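Local coordinates for protein porin (Rhodobacter capsulatus, PDB 3POR) that forms trimeric outer-membrane channels through which small hydrophilic solutes, up to about 0.6 kDa, diffuse passively, at residues T225-K230 with L252-I257; L177-E182 with E205-F210. All blocks are in the same frame, centred on the assembly; numbering follows the deposited sequence.

Followed from the N terminus, the chain closes two loops in series, neither nesting in nor crossing the other. Interaction 2 comes first: L177-E182 meets E205-F210, bringing together the open ends of the hairpin made by strands 181-192 and 195-207, with the start of helix 208-214. The chain then runs through that helix and a loop into T225-K230, where interaction 1 opens; it closes at L252-I257, on the next hairpin, strands 226-240 and 243-254. Strands 195-207 and 226-240 are neighbours, so the two contacts, their centres about 10 Å apart, join four consecutive barrel strands. L206 O and V227 N, 2.9 Å apart, probably hydrogen-bond between them.

Interaction 1 (T225-K230 with L252-I257); sequences TAVDHK and LDIDTI. With C8E ((hydroxyethyloxy)tri(ethyloxy)octane), chain B.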
# COMPACT_ATOMS: atom_id res chain seq x y z
N THR A 225 24.80 24.53 21.84
CA THR A 225 25.05 24.33 23.28
C THR A 225 24.23 23.13 23.80
O THR A 225 23.13 22.80 23.31
CB THR A 225 24.68 25.60 24.15
OG1 THR A 225 23.34 26.11 24.04
CG2 THR A 225 25.59 26.67 23.66
N ALA A 226 24.71 22.38 24.76
CA ALA A 226 23.94 21.30 25.27
C ALA A 226 23.18 21.88 26.45
O ALA A 226 23.79 22.63 27.20
CB ALA A 226 24.90 20.25 25.69
N VAL A 227 21.89 21.69 26.71
CA VAL A 227 21.27 22.11 27.97
C VAL A 227 21.02 20.82 28.76
O VAL A 227 20.86 19.77 28.14
CB VAL A 227 19.96 22.81 27.72
CG1 VAL A 227 20.30 24.14 27.10
CG2 VAL A 227 19.05 21.98 26.84
N ASP A 228 20.95 20.80 30.07
CA ASP A 228 20.68 19.63 30.88
C ASP A 228 19.20 19.45 31.07
O ASP A 228 18.49 20.42 31.19
CB ASP A 228 21.28 19.77 32.24
CG ASP A 228 22.78 19.98 32.33
OD1 ASP A 228 23.48 19.85 31.31
OD2 ASP A 228 23.24 20.28 33.44
N HIS A 229 18.67 18.24 31.18
CA HIS A 229 17.23 18.00 31.32
C HIS A 229 17.02 16.86 32.29
O HIS A 229 17.97 16.11 32.49
CB HIS A 229 16.59 17.57 30.03
CG HIS A 229 17.02 16.17 29.56
ND1 HIS A 229 18.25 15.71 29.28
CD2 HIS A 229 16.13 15.15 29.33
CE1 HIS A 229 18.15 14.47 28.88
NE2 HIS A 229 16.87 14.16 28.92
N LYS A 230 15.86 16.65 32.89
CA LYS A 230 15.62 15.45 33.63
C LYS A 230 14.17 15.22 33.35
O LYS A 230 13.42 16.20 33.21
CB LYS A 230 15.91 15.69 35.09
CG LYS A 230 14.85 16.31 35.92
CD LYS A 230 15.65 17.03 36.98
CE LYS A 230 14.65 17.93 37.73
NZ LYS A 230 15.30 18.91 38.61
N LEU A 252 8.87 16.87 32.23
CA LEU A 252 10.11 17.16 31.52
C LEU A 252 10.56 18.52 32.00
O LEU A 252 9.77 19.48 31.93
CB LEU A 252 9.85 17.18 30.03
CG LEU A 252 10.97 17.36 29.03
CD1 LEU A 252 12.14 16.39 29.19
CD2 LEU A 252 10.28 17.20 27.68
N ASP A 253 11.75 18.59 32.58
CA ASP A 253 12.30 19.84 33.01
C ASP A 253 13.59 19.99 32.25
O ASP A 253 14.55 19.23 32.44
CB ASP A 253 12.62 19.88 34.55
CG ASP A 253 11.50 19.89 35.66
OD1 ASP A 253 10.31 20.27 35.48
OD2 ASP A 253 11.81 19.50 36.79
N ILE A 254 13.63 20.90 31.27
CA ILE A 254 14.88 21.15 30.54
C ILE A 254 15.33 22.46 31.10
O ILE A 254 14.66 23.50 31.12
CB ILE A 254 14.64 21.32 29.11
CG1 ILE A 254 13.79 20.20 28.56
CG2 ILE A 254 16.00 21.44 28.52
CD1 ILE A 254 13.46 20.22 27.07
N ASP A 255 16.48 22.36 31.68
CA ASP A 255 17.03 23.45 32.44
C ASP A 255 17.29 24.67 31.59
O ASP A 255 17.70 24.53 30.45
CB ASP A 255 18.26 22.87 33.09
CG ASP A 255 19.54 23.70 32.99
OD1 ASP A 255 19.70 24.55 33.88
OD2 ASP A 255 20.34 23.52 32.05
N THR A 256 17.10 25.88 32.11
CA THR A 256 17.24 27.13 31.39
C THR A 256 16.25 27.17 30.24
O THR A 256 16.25 28.20 29.57
CB THR A 256 18.70 27.44 30.77
OG1 THR A 256 18.97 26.62 29.63
CG2 THR A 256 19.82 27.21 31.79
N ILE A 257 15.40 26.20 29.89
CA ILE A 257 14.46 26.38 28.81
C ILE A 257 13.03 26.24 29.30
O ILE A 257 12.39 27.27 29.16
CB ILE A 257 14.81 25.38 27.69
CG1 ILE A 257 16.08 25.83 27.00
CG2 ILE A 257 13.71 25.35 26.67
CD1 ILE A 257 16.83 24.78 26.21
C1 C8E B . 14.07 14.43 26.24
C2 C8E B . 13.88 14.17 24.75
C3 C8E B . 12.45 14.36 24.49
C4 C8E B . 12.41 13.86 23.10
C5 C8E B . 10.98 13.65 22.77
C6 C8E B . 10.00 14.85 23.07
C7 C8E B . 9.01 14.74 24.33
C8 C8E B . 7.68 15.53 24.22
O9 C8E B . 6.80 15.58 25.33
C10 C8E B . 7.04 16.70 26.17
C11 C8E B . 6.35 18.03 25.97
O12 C8E B . 4.95 18.17 26.14
C13 C8E B . 4.30 18.11 24.89
C14 C8E B . 4.74 19.14 23.90
O15 C8E B . 4.73 20.49 24.35
C16 C8E B . 4.57 21.36 23.20
C17 C8E B . 3.25 22.06 22.75
O18 C8E B . 1.95 21.42 22.55
C19 C8E B . 1.62 21.01 21.20
C20 C8E B . 0.75 21.90 20.26
O21 C8E B . 1.32 23.20 20.09
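The imidazole of H229 has L252 CD1 at its edge, near the ring plane, while the detergent C8E approaches obliquely, its C1 lying 3.8 Å from H229 CD2. With CG between the backbone N and the carbonyl carbon (chi1 68°), the ring lies beside L252 CD1 and the octyl end of the detergent, and its NE2 is hydrogen-bonded to Q183 OE1. The setting is the open end of an antiparallel beta hairpin, strands 226-240 and 243-254, in the 16-stranded porin barrel. H229 and I254 form a non-hydrogen-bonded pair with CA atoms 4.0 Å apart, their side chains sharing one face of the sheet. Beyond them K230 and D253 make the hydrogen-bonded pair: K230 N donates to D253 O, and D253 N returns a nearly straight bond to K230 O (172° at the hydrogen). On that opposite face the extended K230 chain crosses the aspartate, giving a long salt bridge of 4.0 Å between K230 NZ and D253 OD2.

Nearer the loop the bonding becomes less regular. D255 N donates to D228 O at 2.8 Å, whereas D228 N reaches D255 OD2 only weakly, so a carboxylate oxygen stands where a strand carbonyl might be expected. V227 packs against the other segment: CG2 meets I254 CG2 at 3.5 Å, and I257 comes across the valine at about a right angle. A211 of helix 208-214 also touches all three of these side chains. I257 CD1 sits astride the valine fork, 3.6 Å from both V227 CG1 and V227 CG2.

Interaction 2 (L177-E182 with E205-F210); sequences LMADME and ELDRDF. With C8E ((hydroxyethyloxy)tri(ethyloxy)octane), chain B.
The amide of A179 donates to D207 OD1 at 2.7 Å, meeting the oxygen on its anti side, 25° out of the carboxylate plane. The other oxygen, D207 OD2, accepts from F210 N at 3.0 Å, making D207 the N-cap of helix 208-214. With CG anti to the backbone N (chi1 169°), the carboxylate is turned so that one oxygen serves the incoming loop and the other the helix. An alanine here would lose both acceptors and is likely to leave the A179 and F210 amides without these partners, weakening the tie between loop and helix.

With CG anti to the carbonyl carbon (chi1 -53°) and the chain nearly extended at chi2, M181 places SD against D207 N and the F210 ring. SD accepts a weak bond from D207 N and makes an oblique Met-aromatic contact with F210, 4.5 Å from the ring centroid; the ring's far end, CZ, touches the detergent C8E. Regular sheet pairing in this barrel hairpin begins where E182 and E205 exchange backbone bonds. On the face carrying their side chains two carboxylates crowd together, planes 75° apart, E182 OE1 lying 3.1 Å from E205 OE2, while E205 OE1 is 2.7 Å from D180 O. Such concentrated negative character would probably favour a proton on one of the acids.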
# COMPACT_ATOMS: atom_id res chain seq x y z
N LEU A 177 26.96 22.68 15.14
CA LEU A 177 25.62 22.92 14.77
C LEU A 177 24.65 22.23 15.69
O LEU A 177 23.57 22.78 15.94
CB LEU A 177 25.45 22.45 13.39
CG LEU A 177 25.93 23.31 12.22
CD1 LEU A 177 25.70 22.55 10.91
CD2 LEU A 177 25.12 24.57 12.11
N MET A 178 25.01 21.08 16.28
CA MET A 178 24.06 20.34 17.09
C MET A 178 24.83 19.68 18.19
O MET A 178 25.85 19.05 17.90
CB MET A 178 23.38 19.29 16.24
CG MET A 178 22.01 18.95 16.78
SD MET A 178 21.11 17.64 15.91
CE MET A 178 21.91 16.30 16.78
N ALA A 179 24.54 19.90 19.46
CA ALA A 179 25.20 19.13 20.47
C ALA A 179 24.80 17.65 20.37
O ALA A 179 23.78 17.27 19.77
CB ALA A 179 24.79 19.67 21.79
N ASP A 180 25.67 16.76 20.83
CA ASP A 180 25.36 15.35 21.09
C ASP A 180 24.30 15.26 22.17
O ASP A 180 24.17 16.15 23.01
CB ASP A 180 26.57 14.64 21.59
CG ASP A 180 27.68 14.56 20.57
OD1 ASP A 180 27.44 14.84 19.40
OD2 ASP A 180 28.80 14.20 20.93
N MET A 181 23.46 14.25 22.19
CA MET A 181 22.40 14.24 23.18
C MET A 181 22.59 12.93 23.89
O MET A 181 23.05 11.98 23.26
CB MET A 181 21.09 14.28 22.48
CG MET A 181 21.09 15.43 21.54
SD MET A 181 19.41 15.93 21.32
CE MET A 181 19.49 15.66 19.60
N GLU A 182 22.30 12.81 25.16
CA GLU A 182 22.48 11.59 25.86
C GLU A 182 21.42 11.55 26.93
O GLU A 182 20.94 12.59 27.40
CB GLU A 182 23.85 11.61 26.40
CG GLU A 182 23.92 11.27 27.88
CD GLU A 182 25.00 12.02 28.64
OE1 GLU A 182 25.91 12.55 27.97
OE2 GLU A 182 24.90 12.02 29.89
N GLU A 205 21.39 15.28 28.77
CA GLU A 205 21.61 16.52 28.10
C GLU A 205 21.15 16.41 26.67
O GLU A 205 21.28 15.38 26.02
CB GLU A 205 23.09 16.91 28.16
CG GLU A 205 24.18 15.90 27.81
CD GLU A 205 24.66 15.79 26.35
OE1 GLU A 205 24.56 16.79 25.65
OE2 GLU A 205 25.16 14.73 25.91
N LEU A 206 20.55 17.51 26.26
CA LEU A 206 19.88 17.71 24.98
C LEU A 206 20.56 18.80 24.14
O LEU A 206 21.20 19.67 24.71
CB LEU A 206 18.40 18.13 25.21
CG LEU A 206 17.35 17.20 25.81
CD1 LEU A 206 15.96 17.73 25.58
CD2 LEU A 206 17.40 15.86 25.07
N ASP A 207 20.48 18.86 22.83
CA ASP A 207 20.94 20.03 22.11
C ASP A 207 19.97 21.21 22.37
O ASP A 207 18.76 21.03 22.18
CB ASP A 207 20.94 19.72 20.65
CG ASP A 207 21.13 20.93 19.74
OD1 ASP A 207 22.28 21.33 19.56
OD2 ASP A 207 20.15 21.48 19.22
N ARG A 208 20.44 22.45 22.66
CA ARG A 208 19.65 23.61 23.00
C ARG A 208 18.47 23.87 22.09
O ARG A 208 17.30 23.99 22.48
CB ARG A 208 20.57 24.81 22.99
CG ARG A 208 19.83 26.16 23.08
CD ARG A 208 20.67 27.33 22.68
NE ARG A 208 20.88 27.41 21.25
CZ ARG A 208 22.12 27.53 20.77
NH1 ARG A 208 23.14 27.56 21.63
NH2 ARG A 208 22.35 27.69 19.45
N ASP A 209 18.77 23.96 20.83
CA ASP A 209 17.70 24.31 19.93
C ASP A 209 16.78 23.11 19.71
O ASP A 209 15.58 23.35 19.53
CB ASP A 209 18.34 24.88 18.66
CG ASP A 209 19.02 26.27 18.83
OD1 ASP A 209 18.54 27.08 19.65
OD2 ASP A 209 20.03 26.54 18.15
N PHE A 210 17.18 21.83 19.81
CA PHE A 210 16.20 20.73 19.82
C PHE A 210 15.28 20.92 21.03
O PHE A 210 14.06 20.93 20.91
CB PHE A 210 16.90 19.36 19.94
CG PHE A 210 16.00 18.21 20.37
CD1 PHE A 210 15.00 17.76 19.54
CD2 PHE A 210 16.14 17.68 21.62
CE1 PHE A 210 14.14 16.79 19.98
CE2 PHE A 210 15.28 16.71 22.04
CZ PHE A 210 14.27 16.26 21.23
C1 C8E B . 14.07 14.43 26.24
C2 C8E B . 13.88 14.17 24.75
C3 C8E B . 12.45 14.36 24.49
C4 C8E B . 12.41 13.86 23.10
C5 C8E B . 10.98 13.65 22.77
C6 C8E B . 10.00 14.85 23.07
C7 C8E B . 9.01 14.74 24.33
C8 C8E B . 7.68 15.53 24.22
O9 C8E B . 6.80 15.58 25.33
C10 C8E B . 7.04 16.70 26.17
C11 C8E B . 6.35 18.03 25.97
O12 C8E B . 4.95 18.17 26.14
C13 C8E B . 4.30 18.11 24.89
C14 C8E B . 4.74 19.14 23.90
O15 C8E B . 4.73 20.49 24.35
C16 C8E B . 4.57 21.36 23.20
C17 C8E B . 3.25 22.06 22.75
O18 C8E B . 1.95 21.42 22.55
C19 C8E B . 1.62 21.01 21.20
C20 C8E B . 0.75 21.90 20.26
O21 C8E B . 1.32 23.20 20.09
O HOH W 1 22.73 25.60 16.55